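Local coordinates for alpha-ketoglutarate-dependent 2,4-dichlorophenoxyacetate dioxygenase (Bradyrhizobium diazoefficiens, PDB 5BKE), which probably catalyses the metal- and 2-oxoglutarate-dependent oxidation that breaks down aryloxyalkanoate herbicides such as 2,4-dichlorophenoxyacetate, at residues Q9-V13 / F144-A149; D52-M56 / M277-T281; P122-K126 / T281-P287. One frame throughout, in Å; residues are numbered along the deposited sequence. Where two conformers were deposited one is given.

Interaction 1 (Q9-V13 / F144-A149); sequences QTHFV and FADMRA
F12 lays one face of its ring on CB of D146, which stands 3.5 Å from the ring centroid, nearly on the ring normal: a well-centred CH-pi contact. It joins the loop between strands 4-7 and 14-17 to the point where strand 142-146 of the double-stranded beta-helix (jelly-roll) fold of TfdA dioxygenases passes into helix 147-152. The far rim of the phenyl follows the strand backwards: CZ of F12 comes within 3.5 Å of F144 O, close to the ring plane, and CE2 packs on F144 CB. With CG of F12 lodged between backbone N and carbonyl carbon (chi1 75°), the ring lies across the strand end while F12 CB sits 3.2 Å from D146 OD2. The two side chains run past each other in opposite senses, ring and carboxylate planes 53° apart. Beside them A149 CB lies over one face of the H11 ring, toward its rim, 3.6 Å from H11 CD2. No direct hydrogen bond crosses; water 1 gives one to H11 O and receives a weak one from R148 NH2.

In the next shell D146 is the N-cap of the helix. Its OD1 takes the N-H groups of R148 and A149 as well as NE of R148, and R148 NH2 meets D146 OD2 at 3.0 Å in an almost straight bond. This side-on, two-nitrogen salt bridge and the cap should hold the carboxylate against rotation. R148 NH1 turns to K39 O, and the F144 ring, leading off beyond its CB, meets the W257 ring with the planes at about 55° and touches H264, a metal ligand. V13 CG2 covers the opposite face of the F12 ring, and H11 N braces the loop, reaching Q9 OE1 at 2.8 Å from above that carbonyl plane.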
loop_
_atom_site.group_PDB
_atom_site.type_symbol
_atom_site.label_atom_id
_atom_site.label_comp_id
_atom_site.label_asym_id
_atom_site.label_seq_id
_atom_site.Cartn_x
_atom_site.Cartn_y
_atom_site.Cartn_z
ATOM N N GLN C 9 -21.315 -18.049 13.739
ATOM C CA GLN C 9 -19.896 -18.280 14.025
ATOM C C GLN C 9 -19.083 -17.350 13.137
ATOM O O GLN C 9 -19.574 -16.943 12.075
ATOM C CB GLN C 9 -19.526 -19.748 13.773
ATOM C CG GLN C 9 -18.352 -20.281 14.595
ATOM C CD GLN C 9 -17.011 -20.203 13.876
ATOM O OE1 GLN C 9 -16.948 -19.948 12.672
ATOM N NE2 GLN C 9 -15.931 -20.450 14.611
ATOM N N THR C 10 -17.849 -17.028 13.552
ATOM C CA THR C 10 -17.050 -16.047 12.808
ATOM C C THR C 10 -16.890 -16.400 11.336
ATOM O O THR C 10 -16.976 -15.507 10.506
ATOM C CB THR C 10 -15.669 -15.745 13.430
ATOM O OG1 THR C 10 -14.939 -16.964 13.619
ATOM C CG2 THR C 10 -15.821 -14.993 14.757
ATOM N N HIS C 11 -16.711 -17.684 11.011
ATOM C CA HIS C 11 -16.407 -18.105 9.634
ATOM C C HIS C 11 -17.574 -18.600 8.801
ATOM O O HIS C 11 -17.508 -18.549 7.572
ATOM C CB HIS C 11 -15.349 -19.203 9.644
ATOM C CG HIS C 11 -13.977 -18.718 9.979
ATOM N ND1 HIS C 11 -13.438 -18.831 11.241
ATOM C CD2 HIS C 11 -13.029 -18.131 9.216
ATOM C CE1 HIS C 11 -12.212 -18.342 11.239
ATOM N NE2 HIS C 11 -11.940 -17.910 10.022
ATOM N N PHE C 12 -18.617 -19.098 9.468
ATOM C CA PHE C 12 -19.706 -19.843 8.810
ATOM C C PHE C 12 -20.918 -20.000 9.739
ATOM O O PHE C 12 -20.914 -19.448 10.858
ATOM C CB PHE C 12 -19.184 -21.198 8.255
ATOM C CG PHE C 12 -18.930 -22.276 9.300
ATOM C CD1 PHE C 12 -18.260 -22.013 10.504
ATOM C CD2 PHE C 12 -19.330 -23.591 9.041
ATOM C CE1 PHE C 12 -18.029 -23.027 11.436
ATOM C CE2 PHE C 12 -19.105 -24.610 9.961
ATOM C CZ PHE C 12 -18.450 -24.330 11.160
ATOM N N VAL C 13 -21.935 -20.741 9.271
ATOM C CA VAL C 13 -23.191 -21.064 10.008
ATOM C C VAL C 13 -24.183 -19.909 10.003
ATOM O O VAL C 13 -23.905 -18.826 10.547
ATOM C CB VAL C 13 -22.979 -21.596 11.467
ATOM C CG1 VAL C 13 -24.286 -22.086 12.086
ATOM C CG2 VAL C 13 -21.941 -22.705 11.517
ATOM N N PHE C 144 -19.800 -28.751 14.321
ATOM C CA PHE C 144 -19.509 -28.548 12.909
ATOM C C PHE C 144 -18.178 -27.810 12.741
ATOM O O PHE C 144 -17.861 -26.888 13.511
ATOM C CB PHE C 144 -20.644 -27.762 12.249
ATOM C CG PHE C 144 -21.977 -28.466 12.304
ATOM C CD1 PHE C 144 -22.833 -28.314 13.413
ATOM C CD2 PHE C 144 -22.379 -29.301 11.258
ATOM C CE1 PHE C 144 -24.058 -28.983 13.468
ATOM C CE2 PHE C 144 -23.599 -29.966 11.306
ATOM C CZ PHE C 144 -24.441 -29.817 12.409
ATOM N N ALA C 145 -17.408 -28.218 11.738
ATOM C CA ALA C 145 -16.134 -27.587 11.436
ATOM C C ALA C 145 -16.094 -27.135 9.976
ATOM O O ALA C 145 -16.527 -27.870 9.075
ATOM C CB ALA C 145 -14.991 -28.530 11.751
ATOM N N ASP C 146 -15.595 -25.917 9.764
ATOM C CA ASP C 146 -15.544 -25.289 8.451
ATOM C C ASP C 146 -14.243 -25.672 7.768
ATOM O O ASP C 146 -13.179 -25.142 8.106
ATOM C CB ASP C 146 -15.678 -23.762 8.574
ATOM C CG ASP C 146 -15.730 -23.047 7.222
ATOM O OD1 ASP C 146 -15.222 -23.581 6.203
ATOM O OD2 ASP C 146 -16.277 -21.920 7.183
ATOM N N MET C 147 -14.344 -26.572 6.790
ATOM C CA MET C 147 -13.178 -27.102 6.065
ATOM C C MET C 147 -12.490 -26.122 5.104
ATOM O O MET C 147 -11.318 -26.326 4.750
ATOM C CB MET C 147 -13.546 -28.402 5.335
ATOM C CG MET C 147 -13.872 -29.583 6.253
ATOM S SD MET C 147 -12.514 -30.077 7.343
ATOM C CE MET C 147 -13.123 -29.452 8.904
ATOM N N ARG C 148 -13.209 -25.077 4.691
ATOM C CA ARG C 148 -12.660 -24.029 3.809
ATOM C C ARG C 148 -11.781 -23.069 4.617
ATOM O O ARG C 148 -10.639 -22.810 4.244
ATOM C CB ARG C 148 -13.766 -23.240 3.110
ATOM C CG ARG C 148 -14.895 -24.066 2.516
ATOM C CD ARG C 148 -16.101 -23.177 2.290
ATOM N NE ARG C 148 -16.609 -22.597 3.537
ATOM C CZ ARG C 148 -17.736 -21.892 3.643
ATOM N NH1 ARG C 148 -18.513 -21.676 2.574
ATOM N NH2 ARG C 148 -18.082 -21.399 4.835
ATOM N N ALA C 149 -12.319 -22.565 5.725
ATOM C CA ALA C 149 -11.547 -21.791 6.705
ATOM C C ALA C 149 -10.301 -22.549 7.161
ATOM O O ALA C 149 -9.204 -21.985 7.163
ATOM C CB ALA C 149 -12.417 -21.426 7.896
HETATM O O HOH W 1 -19.394 -18.571 5.616
#

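Interaction 2 (D52-M56 / M277-T281); sequences DEQQM and MRRAT. With OGA (N-oxalylglycine), chain O.
R278 sets out toward helix 52-59 with its CB still 4.5 Å from Q55 OE1, too far to touch. From CG to NE the chain is extended, which carries CD to 3.4 Å from D52 OD1. At the tip NH1 of R278 donates to D52 OD1 at 3.0 Å in a salt bridge, entering on the syn side but 33° out of the carboxylate plane; carboxylate and guanidinium stand nearly perpendicular. R278 NH2 forms a salt bridge with D276, and D52 OD1 also serves R133, so two arginines share this carboxylate. The helix thus packs on one side of strand 276-281 in the main sheet of the jelly roll, the short axes 8.8 Å apart and 36° from parallel. Q55 NE2 donates to R278 O at 3.0 Å from above the carbonyl plane, and M56 CE touches A280 CB. The CA–CB bond of R279 leads away from the helix, on the side of the active site: NH1 binds N-oxalylglycine O1 at 2.8 Å, while NE and NH2 both donate to T281 OG1. A methionine in place of R279 would probably leave that ligand carboxylate oxygen without its charged mate and T281 OG1 short of two donors.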
loop_
_atom_site.group_PDB
_atom_site.type_symbol
_atom_site.label_atom_id
_atom_site.label_comp_id
_atom_site.label_asym_id
_atom_site.label_seq_id
_atom_site.Cartn_x
_atom_site.Cartn_y
_atom_site.Cartn_z
ATOM N N ASP C 52 -41.649 -36.958 8.858
ATOM C CA ASP C 52 -40.611 -37.545 8.013
ATOM C C ASP C 52 -40.796 -37.179 6.545
ATOM O O ASP C 52 -39.840 -36.791 5.876
ATOM C CB ASP C 52 -40.598 -39.070 8.167
ATOM C CG ASP C 52 -39.984 -39.527 9.477
ATOM O OD1 ASP C 52 -39.741 -38.685 10.381
ATOM O OD2 ASP C 52 -39.738 -40.741 9.610
ATOM N N GLU C 53 -42.030 -37.268 6.066
ATOM C CA GLU C 53 -42.365 -36.893 4.696
ATOM C C GLU C 53 -42.145 -35.403 4.395
ATOM O O GLU C 53 -41.613 -35.062 3.328
ATOM C CB GLU C 53 -43.790 -37.327 4.346
ATOM C CG GLU C 53 -43.933 -38.845 4.220
ATOM C CD GLU C 53 -45.330 -39.319 3.824
ATOM O OE1 GLU C 53 -46.333 -38.617 4.101
ATOM O OE2 GLU C 53 -45.425 -40.420 3.232
ATOM N N GLN C 54 -42.545 -34.529 5.321
ATOM C CA GLN C 54 -42.364 -33.082 5.137
ATOM C C GLN C 54 -40.868 -32.728 5.078
ATOM O O GLN C 54 -40.458 -31.900 4.260
ATOM C CB GLN C 54 -43.093 -32.281 6.224
ATOM C CG GLN C 54 -44.605 -32.194 6.047
ATOM C CD GLN C 54 -45.345 -31.833 7.339
ATOM O OE1 GLN C 54 -44.766 -31.831 8.429
ATOM N NE2 GLN C 54 -46.631 -31.538 7.217
ATOM N N GLN C 55 -40.077 -33.393 5.920
ATOM C CA GLN C 55 -38.626 -33.226 5.972
ATOM C C GLN C 55 -37.948 -33.620 4.663
ATOM O O GLN C 55 -37.072 -32.893 4.174
ATOM C CB GLN C 55 -38.042 -34.033 7.140
ATOM C CG GLN C 55 -36.547 -33.855 7.386
ATOM C CD GLN C 55 -36.051 -34.645 8.581
ATOM O OE1 GLN C 55 -36.825 -34.980 9.481
ATOM N NE2 GLN C 55 -34.751 -34.940 8.608
ATOM N N MET C 56 -38.351 -34.766 4.106
ATOM C CA MET C 56 -37.766 -35.269 2.870
ATOM C C MET C 56 -38.173 -34.399 1.681
ATOM O O MET C 56 -37.338 -34.102 0.814
ATOM C CB MET C 56 -38.113 -36.753 2.658
ATOM C CG MET C 56 -37.613 -37.361 1.350
ATOM S SD MET C 56 -35.816 -37.315 1.151
ATOM C CE MET C 56 -35.290 -38.605 2.282
ATOM N N MET C 277 -33.300 -38.742 16.602
ATOM C CA MET C 277 -32.739 -37.849 15.591
ATOM C C MET C 277 -32.862 -38.536 14.231
ATOM O O MET C 277 -32.465 -39.702 14.075
ATOM C CB MET C 277 -31.264 -37.521 15.896
ATOM C CG MET C 277 -30.967 -37.025 17.308
ATOM S SD MET C 277 -31.740 -35.441 17.734
ATOM C CE MET C 277 -30.728 -34.306 16.780
ATOM N N ARG C 278 -33.423 -37.812 13.265
ATOM C CA ARG C 278 -33.746 -38.354 11.938
ATOM C C ARG C 278 -33.173 -37.464 10.830
ATOM O O ARG C 278 -33.319 -36.243 10.870
ATOM C CB ARG C 278 -35.259 -38.502 11.778
ATOM C CG ARG C 278 -35.944 -39.188 12.952
ATOM C CD ARG C 278 -37.416 -39.429 12.699
ATOM N NE ARG C 278 -38.049 -39.994 13.883
ATOM C CZ ARG C 278 -39.344 -40.285 14.005
ATOM N NH1 ARG C 278 -40.203 -40.070 13.009
ATOM N NH2 ARG C 278 -39.785 -40.795 15.149
ATOM N N ARG C 279 -32.533 -38.096 9.849
ATOM C CA ARG C 279 -31.777 -37.415 8.787
ATOM C C ARG C 279 -32.364 -37.664 7.389
ATOM O O ARG C 279 -32.704 -38.792 7.055
ATOM C CB ARG C 279 -30.299 -37.862 8.824
ATOM C CG ARG C 279 -29.344 -37.024 7.976
ATOM C CD ARG C 279 -27.914 -37.542 8.039
ATOM N NE ARG C 279 -27.639 -38.507 6.979
ATOM C CZ ARG C 279 -26.592 -39.336 6.926
ATOM N NH1 ARG C 279 -25.672 -39.362 7.885
ATOM N NH2 ARG C 279 -26.466 -40.159 5.891
ATOM N N ALA C 280 -32.496 -36.610 6.592
ATOM C CA ALA C 280 -32.675 -36.761 5.146
ATOM C C ALA C 280 -31.334 -36.482 4.470
ATOM O O ALA C 280 -30.598 -35.563 4.878
ATOM C CB ALA C 280 -33.752 -35.830 4.619
ATOM N N THR C 281 -31.011 -37.280 3.457
ATOM C CA THR C 281 -29.742 -37.136 2.732
ATOM C C THR C 281 -29.965 -36.926 1.237
ATOM O O THR C 281 -30.671 -37.704 0.587
ATOM C CB THR C 281 -28.791 -38.319 2.990
ATOM O OG1 THR C 281 -28.813 -38.641 4.384
ATOM C CG2 THR C 281 -27.364 -37.950 2.616
HETATM C C1 OGA O . -25.631 -37.579 11.038
HETATM C C2 OGA O . -24.858 -37.391 12.246
HETATM C C4 OGA O . -24.915 -36.756 14.621
HETATM C C5 OGA O . -26.021 -36.561 15.622
HETATM O O1 OGA O . -24.999 -37.645 9.956
HETATM O O2 OGA O . -26.878 -37.624 11.126
HETATM O "O2'" OGA O . -23.670 -37.699 12.228
HETATM O O3 OGA O . -26.842 -37.498 15.752
HETATM N N1 OGA O . -25.484 -36.857 13.286
HETATM O O4 OGA O . -26.078 -35.483 16.257
#

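Interaction 3 (P122-K126 / T281-P287); sequences PIPAK and TVAGTEP
I123 spreads its CG2 methyl over the G284 carbonyl, 3.4 Å from G284 O, while its CG1 branch lies alongside CD of P287. The two loops are extensions of the main jelly-roll sheet: segment 122-126 leads into strand 127-132, and the loop of 281-287 continues from the end of the antiparallel neighbour, strand 276-281. One direct hydrogen bond joins them, K126 N to V282 O at 2.9 Å, nearly along the C=O axis. Next to it the A125 CB methyl meets CG2 of T281 at 3.7 Å. G284 lets the backbones close in, its CA-H pointing at P124 O (3.2 Å from G284 CA); a CB there would point toward the other loop and clash with that same oxygen. K126 rests CB 3.6 Å from A283 O. With CG anti to the backbone N (chi1 -166°) and the rest extended, its chain then runs off to E34, which forms a salt bridge with NZ, and to F62 O; water 3 also accepts from NZ and is in touch with T285 OG1. A further water joins the backbones: water 2 donates to I123 O at 2.6 Å and accepts from G284 N at 3.1 Å.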
loop_
_atom_site.group_PDB
_atom_site.type_symbol
_atom_site.label_atom_id
_atom_site.label_comp_id
_atom_site.label_asym_id
_atom_site.label_seq_id
_atom_site.Cartn_x
_atom_site.Cartn_y
_atom_site.Cartn_z
ATOM N N PRO C 122 -18.426 -43.654 -3.658
ATOM C CA PRO C 122 -17.734 -43.051 -4.804
ATOM C C PRO C 122 -18.284 -41.664 -5.179
ATOM O O PRO C 122 -17.512 -40.782 -5.578
ATOM C CB PRO C 122 -17.947 -44.078 -5.938
ATOM C CG PRO C 122 -18.996 -45.020 -5.446
ATOM C CD PRO C 122 -18.840 -45.039 -3.957
ATOM N N ILE C 123 -19.597 -41.482 -5.048
ATOM C CA ILE C 123 -20.207 -40.154 -5.130
ATOM C C ILE C 123 -20.714 -39.800 -3.717
ATOM O O ILE C 123 -21.746 -40.321 -3.286
ATOM C CB ILE C 123 -21.313 -40.057 -6.217
ATOM C CG1 ILE C 123 -20.755 -40.429 -7.610
ATOM C CG2 ILE C 123 -21.868 -38.644 -6.265
ATOM C CD1 ILE C 123 -21.787 -40.605 -8.715
ATOM N N PRO C 124 -19.975 -38.938 -2.980
ATOM C CA PRO C 124 -20.384 -38.653 -1.601
ATOM C C PRO C 124 -21.570 -37.691 -1.536
ATOM O O PRO C 124 -21.820 -36.958 -2.494
ATOM C CB PRO C 124 -19.135 -38.016 -0.997
ATOM C CG PRO C 124 -18.480 -37.319 -2.155
ATOM C CD PRO C 124 -18.763 -38.178 -3.361
ATOM N N ALA C 125 -22.275 -37.700 -0.407
ATOM C CA ALA C 125 -23.476 -36.887 -0.185
ATOM C C ALA C 125 -23.259 -35.381 -0.399
ATOM O O ALA C 125 -22.165 -34.873 -0.186
ATOM C CB ALA C 125 -24.004 -37.133 1.212
ATOM N N LYS C 126 -24.313 -34.705 -0.847
ATOM C CA LYS C 126 -24.363 -33.260 -0.920
ATOM C C LYS C 126 -24.821 -32.709 0.449
ATOM O O LYS C 126 -23.976 -32.412 1.302
ATOM C CB LYS C 126 -25.292 -32.843 -2.067
ATOM C CG LYS C 126 -25.194 -31.389 -2.487
ATOM C CD LYS C 126 -26.111 -31.120 -3.669
ATOM C CE LYS C 126 -26.593 -29.674 -3.683
ATOM N NZ LYS C 126 -27.517 -29.388 -4.817
ATOM N N THR C 281 -31.011 -37.280 3.457
ATOM C CA THR C 281 -29.742 -37.136 2.732
ATOM C C THR C 281 -29.965 -36.926 1.237
ATOM O O THR C 281 -30.671 -37.704 0.587
ATOM C CB THR C 281 -28.791 -38.319 2.990
ATOM O OG1 THR C 281 -28.813 -38.641 4.384
ATOM C CG2 THR C 281 -27.364 -37.950 2.616
ATOM N N VAL C 282 -29.374 -35.854 0.721
ATOM C CA VAL C 282 -29.434 -35.531 -0.699
ATOM C C VAL C 282 -28.177 -36.082 -1.346
ATOM O O VAL C 282 -27.061 -35.752 -0.915
ATOM C CB VAL C 282 -29.521 -34.013 -0.945
ATOM C CG1 VAL C 282 -29.613 -33.701 -2.439
ATOM C CG2 VAL C 282 -30.704 -33.419 -0.198
ATOM N N ALA C 283 -28.364 -36.919 -2.371
ATOM C CA ALA C 283 -27.260 -37.545 -3.105
ATOM C C ALA C 283 -26.329 -36.499 -3.695
ATOM O O ALA C 283 -26.778 -35.430 -4.092
ATOM C CB ALA C 283 -27.804 -38.438 -4.221
ATOM N N GLY C 284 -25.042 -36.822 -3.761
ATOM C CA GLY C 284 -24.068 -36.010 -4.504
ATOM C C GLY C 284 -24.238 -36.114 -6.015
ATOM O O GLY C 284 -24.824 -37.073 -6.510
ATOM N N THR C 285 -23.715 -35.121 -6.738
ATOM C CA THR C 285 -23.803 -35.061 -8.208
ATOM C C THR C 285 -22.569 -35.676 -8.883
ATOM O O THR C 285 -22.692 -36.483 -9.821
ATOM C CB THR C 285 -23.945 -33.611 -8.718
ATOM O OG1 THR C 285 -24.756 -32.845 -7.813
ATOM C CG2 THR C 285 -24.557 -33.585 -10.124
ATOM N N GLU C 286 -21.389 -35.287 -8.405
ATOM C CA GLU C 286 -20.143 -35.640 -9.066
ATOM C C GLU C 286 -19.132 -36.170 -8.050
ATOM O O GLU C 286 -19.133 -35.723 -6.903
ATOM C CB GLU C 286 -19.603 -34.419 -9.827
ATOM C CG GLU C 286 -19.352 -34.685 -11.308
ATOM C CD GLU C 286 -19.556 -33.458 -12.182
ATOM O OE1 GLU C 286 -18.554 -32.936 -12.720
ATOM O OE2 GLU C 286 -20.716 -33.012 -12.335
ATOM N N PRO C 287 -18.278 -37.142 -8.457
ATOM C CA PRO C 287 -17.247 -37.651 -7.543
ATOM C C PRO C 287 -16.123 -36.617 -7.315
ATOM O O PRO C 287 -16.148 -35.534 -7.917
ATOM C CB PRO C 287 -16.718 -38.889 -8.281
ATOM C CG PRO C 287 -16.899 -38.559 -9.723
ATOM C CD PRO C 287 -18.201 -37.804 -9.780
HETATM O O HOH W 2 -24.200 -39.567 -2.703
HETATM O O HOH W 3 -25.607 -29.837 -6.819
#

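How the interactions relate
Interactions 2 and 3 follow each other along one strand and its exit: they share T281, and their centres lie about 17 Å apart. Interaction 1 stands separately, its centre about 24 Å from that of interaction 2 and about 21 Å from that of interaction 3, with no direct touch to either. All three nevertheless have a side chain near the metal centre formed by H115, D117 and H264 (nearest atoms throughout). The R279 side chain of interaction 2 comes closest, about 4 Å from manganese; the A125 side chain of interaction 3 lies about 5 Å from that of D117, and the F144 side chain of interaction 1 about 4 Å from that of H264 and about 7 Å from N-oxalylglycine.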